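Local structure of endo-beta-1,4-glucanase (cellulase B) (Bacillus halodurans, 4V2X) at residues 110-115 / 122-127; 419-422 / 427-430; 462-467 / 472-477. The protein probably hydrolyses beta-1,4-linked glucans as a family 5 glycoside hydrolase, its catalytic module joined to an Ig-like module and a family 46 carbohydrate-binding module. One frame throughout, in Å; residues are numbered along the deposited sequence.

Overall arrangement
Following the chain from the N terminus, contact 1 comes first. It closes the loop between strand 105-108 of the parallel catalytic barrel and helix 126-141. Some 300 residues later, contact 2 closes the tight turn from strand 418-423 to the short edge strand 426-427, and contact 3 then closes the hairpin of strands 458-467 and 473-480. The three follow in series, neither nested nor crossed. Contacts 2 and 3 belong to one mixed sheet, with centres about 10 Å apart. They meet where strands 418-423 and 458-467 run side by side, through a salt bridge between R422 and E466. Contact 1 lies across the chain's centre, its own centre about 49 Å from that of contact 3.

Contact 1 of 3, residues 110-115 / 122-127; sequences VTWENR and YPIDPQ
R115 and D125 bring segments 110-115 and 122-127 closest, their CA atoms 5.4 Å apart, and D125 N donates a nearly straight hydrogen bond (166°) to R115 O. This bond is 2.8 Å long from D125 N to R115 O and is the one hydrogen bond across the contact. R115 O is presented by a type II beta turn from W112 to R115, closed by the bond from R115 N to W112 O; N114 sits at the turn's third position, where a positive phi is needed and asparagine tolerates it well. D125 lays CB against the same carbonyl, 3.3 Å from R115 O. Its carboxylate, anti to the backbone N (chi1 173°), reaches forward to cap helix 126-141, OD1 accepting a weak bond from Q127 N.

Beside the backbone link, I124 sets CG2 obliquely against the six-membered ring of W112, 3.8 Å from W112 CZ3. V110 CG1 covers one indole face over its centre, while W112 NE1 is bonded to N149 O, so this buried polar atom is satisfied. R115 turns its guanidinium back along its own segment. There NH1 meets T111 O at 2.7 Å, close to the guanidinium plane, a bond that probably helps hold the loop's curl. W112 and I124 thus pack together, and on L129, within a beta-alpha loop, the link from the second strand to its helix in a (beta/alpha)8 barrel.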
loop_
_atom_site.group_PDB
_atom_site.type_symbol
_atom_site.label_atom_id
_atom_site.label_comp_id
_atom_site.label_asym_id
_atom_site.label_seq_id
_atom_site.Cartn_x
_atom_site.Cartn_y
_atom_site.Cartn_z
ATOM N N VAL A 110 -26.360 -2.402 9.821
ATOM C CA VAL A 110 -27.005 -3.700 9.637
ATOM C C VAL A 110 -25.965 -4.800 9.711
ATOM O O VAL A 110 -24.944 -4.754 9.016
ATOM C CB VAL A 110 -27.737 -3.809 8.284
ATOM C CG1 VAL A 110 -28.463 -5.145 8.187
ATOM C CG2 VAL A 110 -28.708 -2.648 8.107
ATOM N N THR A 111 -26.234 -5.790 10.548
ATOM C CA THR A 111 -25.442 -7.002 10.574
ATOM C C THR A 111 -26.196 -8.040 9.749
ATOM O O THR A 111 -27.339 -8.360 10.047
ATOM C CB THR A 111 -25.230 -7.485 12.006
ATOM O OG1 THR A 111 -24.445 -6.513 12.712
ATOM C CG2 THR A 111 -24.512 -8.818 12.023
ATOM N N TRP A 112 -25.552 -8.546 8.702
ATOM C CA TRP A 112 -26.205 -9.457 7.761
ATOM C C TRP A 112 -26.029 -10.921 8.143
ATOM O O TRP A 112 -26.921 -11.723 7.909
ATOM C CB TRP A 112 -25.722 -9.162 6.342
ATOM C CG TRP A 112 -25.988 -7.738 5.972
ATOM C CD1 TRP A 112 -25.116 -6.693 6.067
ATOM C CD2 TRP A 112 -27.220 -7.189 5.503
ATOM N NE1 TRP A 112 -25.723 -5.527 5.674
ATOM C CE2 TRP A 112 -27.017 -5.803 5.316
ATOM C CE3 TRP A 112 -28.485 -7.730 5.232
ATOM C CZ2 TRP A 112 -28.022 -4.958 4.860
ATOM C CZ3 TRP A 112 -29.474 -6.891 4.777
ATOM C CH2 TRP A 112 -29.242 -5.516 4.597
ATOM N N GLU A 113 -24.888 -11.259 8.746
ATOM C CA GLU A 113 -24.703 -12.575 9.352
ATOM C C GLU A 113 -25.930 -12.933 10.205
ATOM O O GLU A 113 -26.448 -12.084 10.936
ATOM C CB GLU A 113 -23.437 -12.589 10.212
ATOM C CG GLU A 113 -23.019 -13.973 10.692
ATOM C CD GLU A 113 -22.156 -14.736 9.694
ATOM O OE1 GLU A 113 -22.269 -14.530 8.475
ATOM O OE2 GLU A 113 -21.343 -15.566 10.138
ATOM N N ASN A 114 -26.384 -14.185 10.093
ATOM C CA ASN A 114 -27.609 -14.704 10.755
ATOM C C ASN A 114 -28.901 -14.402 9.994
ATOM O O ASN A 114 -29.958 -14.903 10.373
ATOM C CB ASN A 114 -27.776 -14.236 12.215
ATOM C CG ASN A 114 -26.597 -14.602 13.099
ATOM O OD1 ASN A 114 -26.069 -13.761 13.833
ATOM N ND2 ASN A 114 -26.183 -15.859 13.040
ATOM N N ARG A 115 -28.829 -13.580 8.948
ATOM C CA ARG A 115 -29.983 -13.307 8.094
ATOM C C ARG A 115 -29.651 -13.558 6.621
ATOM O O ARG A 115 -30.242 -12.944 5.733
ATOM C CB ARG A 115 -30.466 -11.866 8.298
ATOM C CG ARG A 115 -30.873 -11.558 9.726
ATOM C CD ARG A 115 -29.807 -10.784 10.481
ATOM N NE ARG A 115 -30.226 -10.549 11.863
ATOM C CZ ARG A 115 -29.870 -9.504 12.614
ATOM N NH1 ARG A 115 -29.076 -8.545 12.144
ATOM N NH2 ARG A 115 -30.335 -9.413 13.857
ATOM N N TYR A 122 -24.941 -16.818 -0.805
ATOM C CA TYR A 122 -25.255 -16.091 0.429
ATOM C C TYR A 122 -26.514 -15.223 0.319
ATOM O O TYR A 122 -26.471 -14.012 0.591
ATOM C CB TYR A 122 -24.063 -15.225 0.829
ATOM C CG TYR A 122 -22.832 -16.022 1.161
ATOM C CD1 TYR A 122 -22.705 -16.637 2.398
ATOM C CD2 TYR A 122 -21.793 -16.158 0.245
ATOM C CE1 TYR A 122 -21.581 -17.365 2.721
ATOM C CE2 TYR A 122 -20.658 -16.892 0.558
ATOM C CZ TYR A 122 -20.559 -17.489 1.798
ATOM O OH TYR A 122 -19.439 -18.206 2.139
ATOM N N PRO A 123 -27.647 -15.836 -0.068
ATOM C CA PRO A 123 -28.840 -15.028 -0.307
ATOM C C PRO A 123 -29.352 -14.350 0.959
ATOM O O PRO A 123 -29.520 -15.000 1.992
ATOM C CB PRO A 123 -29.865 -16.052 -0.818
ATOM C CG PRO A 123 -29.410 -17.353 -0.254
ATOM C CD PRO A 123 -27.907 -17.273 -0.273
ATOM N N ILE A 124 -29.599 -13.050 0.869
ATOM C CA ILE A 124 -30.099 -12.305 2.013
ATOM C C ILE A 124 -31.560 -12.688 2.225
ATOM O O ILE A 124 -32.333 -12.732 1.263
ATOM C CB ILE A 124 -29.955 -10.783 1.811
ATOM C CG1 ILE A 124 -28.473 -10.406 1.734
ATOM C CG2 ILE A 124 -30.641 -10.029 2.947
ATOM C CD1 ILE A 124 -28.214 -9.006 1.224
ATOM N N ASP A 125 -31.922 -12.992 3.473
ATOM C CA ASP A 125 -33.317 -13.247 3.834
ATOM C C ASP A 125 -34.169 -12.081 3.339
ATOM O O ASP A 125 -33.986 -10.954 3.791
ATOM C CB ASP A 125 -33.476 -13.403 5.354
ATOM C CG ASP A 125 -34.949 -13.504 5.792
ATOM O OD1 ASP A 125 -35.787 -14.005 5.020
ATOM O OD2 ASP A 125 -35.278 -13.066 6.912
ATOM N N PRO A 126 -35.110 -12.345 2.415
ATOM C CA PRO A 126 -35.916 -11.238 1.870
ATOM C C PRO A 126 -36.801 -10.536 2.898
ATOM O O PRO A 126 -37.123 -9.357 2.739
ATOM C CB PRO A 126 -36.793 -11.909 0.798
ATOM C CG PRO A 126 -36.344 -13.305 0.676
ATOM C CD PRO A 126 -35.415 -13.647 1.787
ATOM N N GLN A 127 -37.206 -11.257 3.936
ATOM C CA GLN A 127 -38.076 -10.699 4.962
ATOM C C GLN A 127 -37.303 -9.693 5.798
ATOM O O GLN A 127 -37.773 -8.591 6.083
ATOM C CB GLN A 127 -38.642 -11.811 5.848
ATOM C CG GLN A 127 -39.852 -12.526 5.256
ATOM C CD GLN A 127 -39.543 -13.349 4.018
ATOM O OE1 GLN A 127 -38.925 -14.410 4.101
ATOM N NE2 GLN A 127 -39.993 -12.875 2.862
#

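Contact 2 of 3, residues 419-422 / 427-430; sequences TGLR and RLTP
Backbone hydrogen bonding joins L421 to L428, with L428 N donating to L421 O over 2.9 Å in a nearly straight line (164°). In the same pair the other two backbone groups do not meet directly, and water 1 joins them: it accepts from L421 N at 3.0 Å and donates to L428 O at 2.8 Å. R422 and R427, an antiparallel non-hydrogen-bonded pair, continue the ladder toward the turn.

Apolar contact lies beside this backbone link. The side chains of L428 and L421 cross obliquely, L428 CD1 lying 3.8 Å from L421 CD2, while L428 CB rests near the carbonyl, 3.4 Å from L421 O. Leucine suits both places, because both side chains are buried and both also touch Y434.

The charged groups share the face of the sheet that carries R422 and R427. Their extended chains cross at about a right angle, with guanidinium planes 79° apart. R422 CG lies beside the backbone N (chi1 -69°), which, with the chain extended, carries NH1 alongside the backbone of R427, 3.9 Å from R427 CB, where it donates to G425 O; R422 NE pairs with E466 OE2. R427 leads away instead, keeping R422 NH2 and R427 NE 6.5 Å apart. The like charges are therefore held apart, and the negative charge of E466 probably offsets the positive charge of R422. Such chemistry implies a buried leucine side and a more exposed charged side, with a water bridging the two backbones.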
loop_
_atom_site.group_PDB
_atom_site.type_symbol
_atom_site.label_atom_id
_atom_site.label_comp_id
_atom_site.label_asym_id
_atom_site.label_seq_id
_atom_site.Cartn_x
_atom_site.Cartn_y
_atom_site.Cartn_z
ATOM N N THR A 419 -26.562 36.364 31.278
ATOM C CA THR A 419 -27.730 37.255 31.235
ATOM C C THR A 419 -28.544 37.218 32.517
ATOM O O THR A 419 -29.296 38.155 32.803
ATOM C CB THR A 419 -28.645 36.941 30.041
ATOM O OG1 THR A 419 -29.023 35.563 30.065
ATOM C CG2 THR A 419 -27.922 37.235 28.738
ATOM N N GLY A 420 -28.401 36.148 33.296
ATOM C CA GLY A 420 -29.151 36.033 34.535
ATOM C C GLY A 420 -28.863 34.749 35.277
ATOM O O GLY A 420 -28.167 33.868 34.777
ATOM N N LEU A 421 -29.402 34.671 36.488
ATOM C CA LEU A 421 -29.242 33.526 37.356
ATOM C C LEU A 421 -30.595 33.251 37.988
ATOM O O LEU A 421 -31.323 34.189 38.335
ATOM C CB LEU A 421 -28.201 33.841 38.436
ATOM C CG LEU A 421 -27.371 32.693 38.983
ATOM C CD1 LEU A 421 -26.539 32.063 37.878
ATOM C CD2 LEU A 421 -26.485 33.165 40.125
ATOM N N ARG A 422 -30.955 31.978 38.095
ATOM C CA ARG A 422 -32.185 31.584 38.773
ATOM C C ARG A 422 -31.858 30.607 39.888
ATOM O O ARG A 422 -30.927 29.802 39.769
ATOM C CB ARG A 422 -33.173 30.953 37.796
ATOM C CG ARG A 422 -33.753 31.944 36.801
ATOM C CD ARG A 422 -34.732 31.288 35.840
ATOM N NE ARG A 422 -35.217 32.262 34.862
ATOM C CZ ARG A 422 -36.231 33.102 35.054
ATOM N NH1 ARG A 422 -36.922 33.097 36.190
ATOM N NH2 ARG A 422 -36.566 33.949 34.091
ATOM N N ARG A 427 -35.932 34.221 39.451
ATOM C CA ARG A 427 -34.945 35.173 38.965
ATOM C C ARG A 427 -34.241 35.848 40.140
ATOM O O ARG A 427 -34.891 36.365 41.054
ATOM C CB ARG A 427 -35.607 36.230 38.069
ATOM C CG ARG A 427 -34.634 37.264 37.523
ATOM C CD ARG A 427 -35.349 38.453 36.906
ATOM N NE ARG A 427 -34.422 39.538 36.570
ATOM C CZ ARG A 427 -34.003 40.491 37.407
ATOM N NH1 ARG A 427 -34.412 40.533 38.676
ATOM N NH2 ARG A 427 -33.157 41.418 36.968
ATOM N N LEU A 428 -32.911 35.830 40.109
ATOM C CA LEU A 428 -32.098 36.486 41.126
ATOM C C LEU A 428 -31.713 37.892 40.693
ATOM O O LEU A 428 -31.649 38.194 39.504
ATOM C CB LEU A 428 -30.838 35.669 41.400
ATOM C CG LEU A 428 -31.055 34.247 41.921
ATOM C CD1 LEU A 428 -29.722 33.528 42.038
ATOM C CD2 LEU A 428 -31.769 34.244 43.261
ATOM N N THR A 429 -31.440 38.743 41.676
ATOM C CA THR A 429 -31.084 40.126 41.431
ATOM C C THR A 429 -29.573 40.271 41.329
ATOM O O THR A 429 -28.862 39.919 42.266
ATOM C CB THR A 429 -31.587 41.022 42.572
ATOM O OG1 THR A 429 -32.999 40.841 42.729
ATOM C CG2 THR A 429 -31.282 42.490 42.289
ATOM N N PRO A 430 -29.076 40.784 40.191
ATOM C CA PRO A 430 -27.639 41.035 40.052
ATOM C C PRO A 430 -27.113 41.920 41.177
ATOM O O PRO A 430 -27.817 42.835 41.614
ATOM C CB PRO A 430 -27.528 41.768 38.710
ATOM C CG PRO A 430 -28.761 41.416 37.960
ATOM C CD PRO A 430 -29.826 41.128 38.968
HETATM O O HOH W 1 -30.743 37.287 37.054
#

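Contact 3 of 3, residues 462-467 / 472-477; sequences MVTAEF and DWHFRV. With CA (calcium ion), chain C.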
loop_
_atom_site.group_PDB
_atom_site.type_symbol
_atom_site.label_atom_id
_atom_site.label_comp_id
_atom_site.label_asym_id
_atom_site.label_seq_id
_atom_site.Cartn_x
_atom_site.Cartn_y
_atom_site.Cartn_z
ATOM N N MET A 462 -31.442 23.949 42.748
ATOM C CA MET A 462 -30.601 24.272 41.602
ATOM C C MET A 462 -30.400 25.770 41.449
ATOM O O MET A 462 -31.326 26.542 41.681
ATOM C CB MET A 462 -31.253 23.731 40.336
ATOM C CG MET A 462 -30.367 23.765 39.105
ATOM S SD MET A 462 -31.228 23.014 37.717
ATOM C CE MET A 462 -31.975 21.610 38.542
ATOM N N VAL A 463 -29.187 26.163 41.060
ATOM C CA VAL A 463 -28.903 27.519 40.619
ATOM C C VAL A 463 -28.618 27.391 39.124
ATOM O O VAL A 463 -27.724 26.645 38.724
ATOM C CB VAL A 463 -27.699 28.137 41.349
ATOM C CG1 VAL A 463 -27.311 29.454 40.703
ATOM C CG2 VAL A 463 -28.029 28.334 42.825
ATOM N N THR A 464 -29.402 28.085 38.306
ATOM C CA THR A 464 -29.272 27.993 36.858
ATOM C C THR A 464 -28.674 29.272 36.305
ATOM O O THR A 464 -29.199 30.360 36.548
ATOM C CB THR A 464 -30.625 27.718 36.189
ATOM O OG1 THR A 464 -31.131 26.472 36.678
ATOM C CG2 THR A 464 -30.476 27.646 34.664
ATOM N N ALA A 465 -27.564 29.128 35.587
ATOM C CA ALA A 465 -26.937 30.245 34.888
ATOM C C ALA A 465 -27.462 30.322 33.475
ATOM O O ALA A 465 -27.416 29.334 32.730
ATOM C CB ALA A 465 -25.419 30.098 34.877
ATOM N N GLU A 466 -27.941 31.514 33.119
ATOM C CA GLU A 466 -28.522 31.792 31.807
ATOM C C GLU A 466 -27.564 32.673 31.023
ATOM O O GLU A 466 -26.963 33.594 31.583
ATOM C CB GLU A 466 -29.867 32.502 31.954
ATOM C CG GLU A 466 -30.919 31.679 32.683
ATOM C CD GLU A 466 -32.188 32.451 32.983
ATOM O OE1 GLU A 466 -32.129 33.691 33.108
ATOM O OE2 GLU A 466 -33.251 31.811 33.107
ATOM N N PHE A 467 -27.416 32.373 29.734
ATOM C CA PHE A 467 -26.488 33.084 28.866
ATOM C C PHE A 467 -27.207 33.602 27.625
ATOM O O PHE A 467 -28.294 33.124 27.268
ATOM C CB PHE A 467 -25.324 32.161 28.485
ATOM C CG PHE A 467 -24.606 31.594 29.675
ATOM C CD1 PHE A 467 -23.586 32.313 30.292
ATOM C CD2 PHE A 467 -24.971 30.365 30.200
ATOM C CE1 PHE A 467 -22.936 31.811 31.405
ATOM C CE2 PHE A 467 -24.322 29.854 31.312
ATOM C CZ PHE A 467 -23.308 30.582 31.918
ATOM N N ASP A 472 -28.414 26.755 28.999
ATOM C CA ASP A 472 -28.266 27.120 30.405
ATOM C C ASP A 472 -27.317 26.120 31.065
ATOM O O ASP A 472 -27.300 24.949 30.674
ATOM C CB ASP A 472 -29.606 27.035 31.136
ATOM C CG ASP A 472 -30.595 28.111 30.720
ATOM O OD1 ASP A 472 -30.215 29.116 30.082
ATOM O OD2 ASP A 472 -31.786 27.937 31.049
ATOM N N TRP A 473 -26.557 26.570 32.063
ATOM C CA TRP A 473 -25.741 25.678 32.892
ATOM C C TRP A 473 -26.400 25.525 34.263
ATOM O O TRP A 473 -26.785 26.514 34.892
ATOM C CB TRP A 473 -24.318 26.220 33.041
ATOM C CG TRP A 473 -23.396 25.289 33.774
ATOM C CD1 TRP A 473 -23.053 25.347 35.092
ATOM C CD2 TRP A 473 -22.709 24.152 33.229
ATOM N NE1 TRP A 473 -22.197 24.319 35.407
ATOM C CE2 TRP A 473 -21.961 23.576 34.279
ATOM C CE3 TRP A 473 -22.648 23.567 31.954
ATOM C CZ2 TRP A 473 -21.169 22.441 34.098
ATOM C CZ3 TRP A 473 -21.857 22.439 31.773
ATOM C CH2 TRP A 473 -21.125 21.889 32.842
ATOM N N HIS A 474 -26.519 24.287 34.729
ATOM C CA HIS A 474 -27.258 23.996 35.956
ATOM C C HIS A 474 -26.338 23.541 37.072
ATOM O O HIS A 474 -25.657 22.536 36.927
ATOM C CB HIS A 474 -28.278 22.898 35.681
ATOM C CG HIS A 474 -29.115 23.153 34.474
ATOM N ND1 HIS A 474 -30.208 23.991 34.495
ATOM C CD2 HIS A 474 -29.020 22.688 33.208
ATOM C CE1 HIS A 474 -30.754 24.026 33.295
ATOM N NE2 HIS A 474 -30.049 23.251 32.493
ATOM N N PHE A 475 -26.309 24.294 38.170
ATOM C CA PHE A 475 -25.572 23.906 39.365
ATOM C C PHE A 475 -26.504 23.224 40.352
ATOM O O PHE A 475 -27.422 23.858 40.886
ATOM C CB PHE A 475 -24.964 25.122 40.069
ATOM C CG PHE A 475 -23.954 25.871 39.252
ATOM C CD1 PHE A 475 -22.637 25.425 39.166
ATOM C CD2 PHE A 475 -24.301 27.051 38.611
ATOM C CE1 PHE A 475 -21.705 26.122 38.420
ATOM C CE2 PHE A 475 -23.372 27.753 37.870
ATOM C CZ PHE A 475 -22.072 27.283 37.771
ATOM N N ARG A 476 -26.253 21.946 40.609
ATOM C CA ARG A 476 -27.013 21.212 41.611
ATOM C C ARG A 476 -26.470 21.607 42.975
ATOM O O ARG A 476 -25.260 21.515 43.218
ATOM C CB ARG A 476 -26.883 19.706 41.390
ATOM C CG ARG A 476 -27.441 19.250 40.053
ATOM C CD ARG A 476 -27.075 17.806 39.750
ATOM N NE ARG A 476 -27.803 16.887 40.613
ATOM C CZ ARG A 476 -29.071 16.539 40.423
ATOM N NH1 ARG A 476 -29.740 17.036 39.397
ATOM N NH2 ARG A 476 -29.666 15.702 41.260
ATOM N N VAL A 477 -27.352 22.077 43.859
ATOM C CA VAL A 477 -26.946 22.499 45.191
ATOM C C VAL A 477 -27.166 21.322 46.136
ATOM O O VAL A 477 -28.303 20.899 46.348
ATOM C CB VAL A 477 -27.723 23.747 45.663
ATOM C CG1 VAL A 477 -27.342 24.110 47.094
ATOM C CG2 VAL A 477 -27.470 24.915 44.718
HETATM CA CA CA C . -30.354 31.986 27.023
HETATM O O HOH W 2 -33.368 29.120 33.030
HETATM O O HOH W 3 -28.814 30.215 28.125
HETATM O O HOH W 4 -29.243 30.998 25.205
HETATM O O HOH W 5 -31.819 30.034 26.278
HETATM O O HOH W 6 -30.697 33.494 25.228
HETATM O O HOH W 7 -30.841 34.032 28.347
HETATM O O HOH W 8 -32.923 32.600 27.061
#
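V463 and V477 touch methyl to methyl in the apolar centre, V463 CG2 lying 3.9 Å from V477 CG2. On the same face of the hairpin A465, too small to crowd its neighbours, sets CB obliquely to the F475 ring, 4.3 Å from F475 CE2. W473 CD1 lies above one face of that ring, near its rim. F467 closes the row: its side chain and that of W473 lie side by side, and W473 CB sits at the edge of the F467 ring, 4.0 Å from F467 CE2.

Between the faces runs a regular antiparallel ladder, the strand axes at 163°. V463 with F475 and A465 with W473 form hydrogen-bonded pairs, each with two backbone bonds. F475 CG lies beside the backbone N (chi1 -63°), which tucks the ring's edge against the carbonyl of V463, CD2 3.4 Å from V463 O.

The opposite face, with T464 and H474 side by side, is more polar. T464 turns its methyl toward the aspartate, CG2 3.7 Å from D472 CB. At the hairpin's end D472 spreads its two carboxylate oxygens over two waters. Water 2 donates to both D472 OD2 and E466 OE2, linking carboxylates that would otherwise probably repel; E466 OE2 is also paired with R422, which probably eases the repulsion. Water 3 donates to D472 OD1 over 2.6 Å, accepts from F467 N, and is a calcium ligand. F467 O binds the same calcium directly at 2.4 Å. With an alanine here in place of D472, water 3 would probably lose an acceptor and water 2 its bridge to E466, leaving water 3 less firmly placed in the calcium shell.

Strand 418-423 flanks the hairpin beyond 458-467, and 395-399 beyond 473-480. Helix 445-452 packs on V463 and V477, while strand 390-391 covers W473 and F475, and S393 O accepts from W473 NE1.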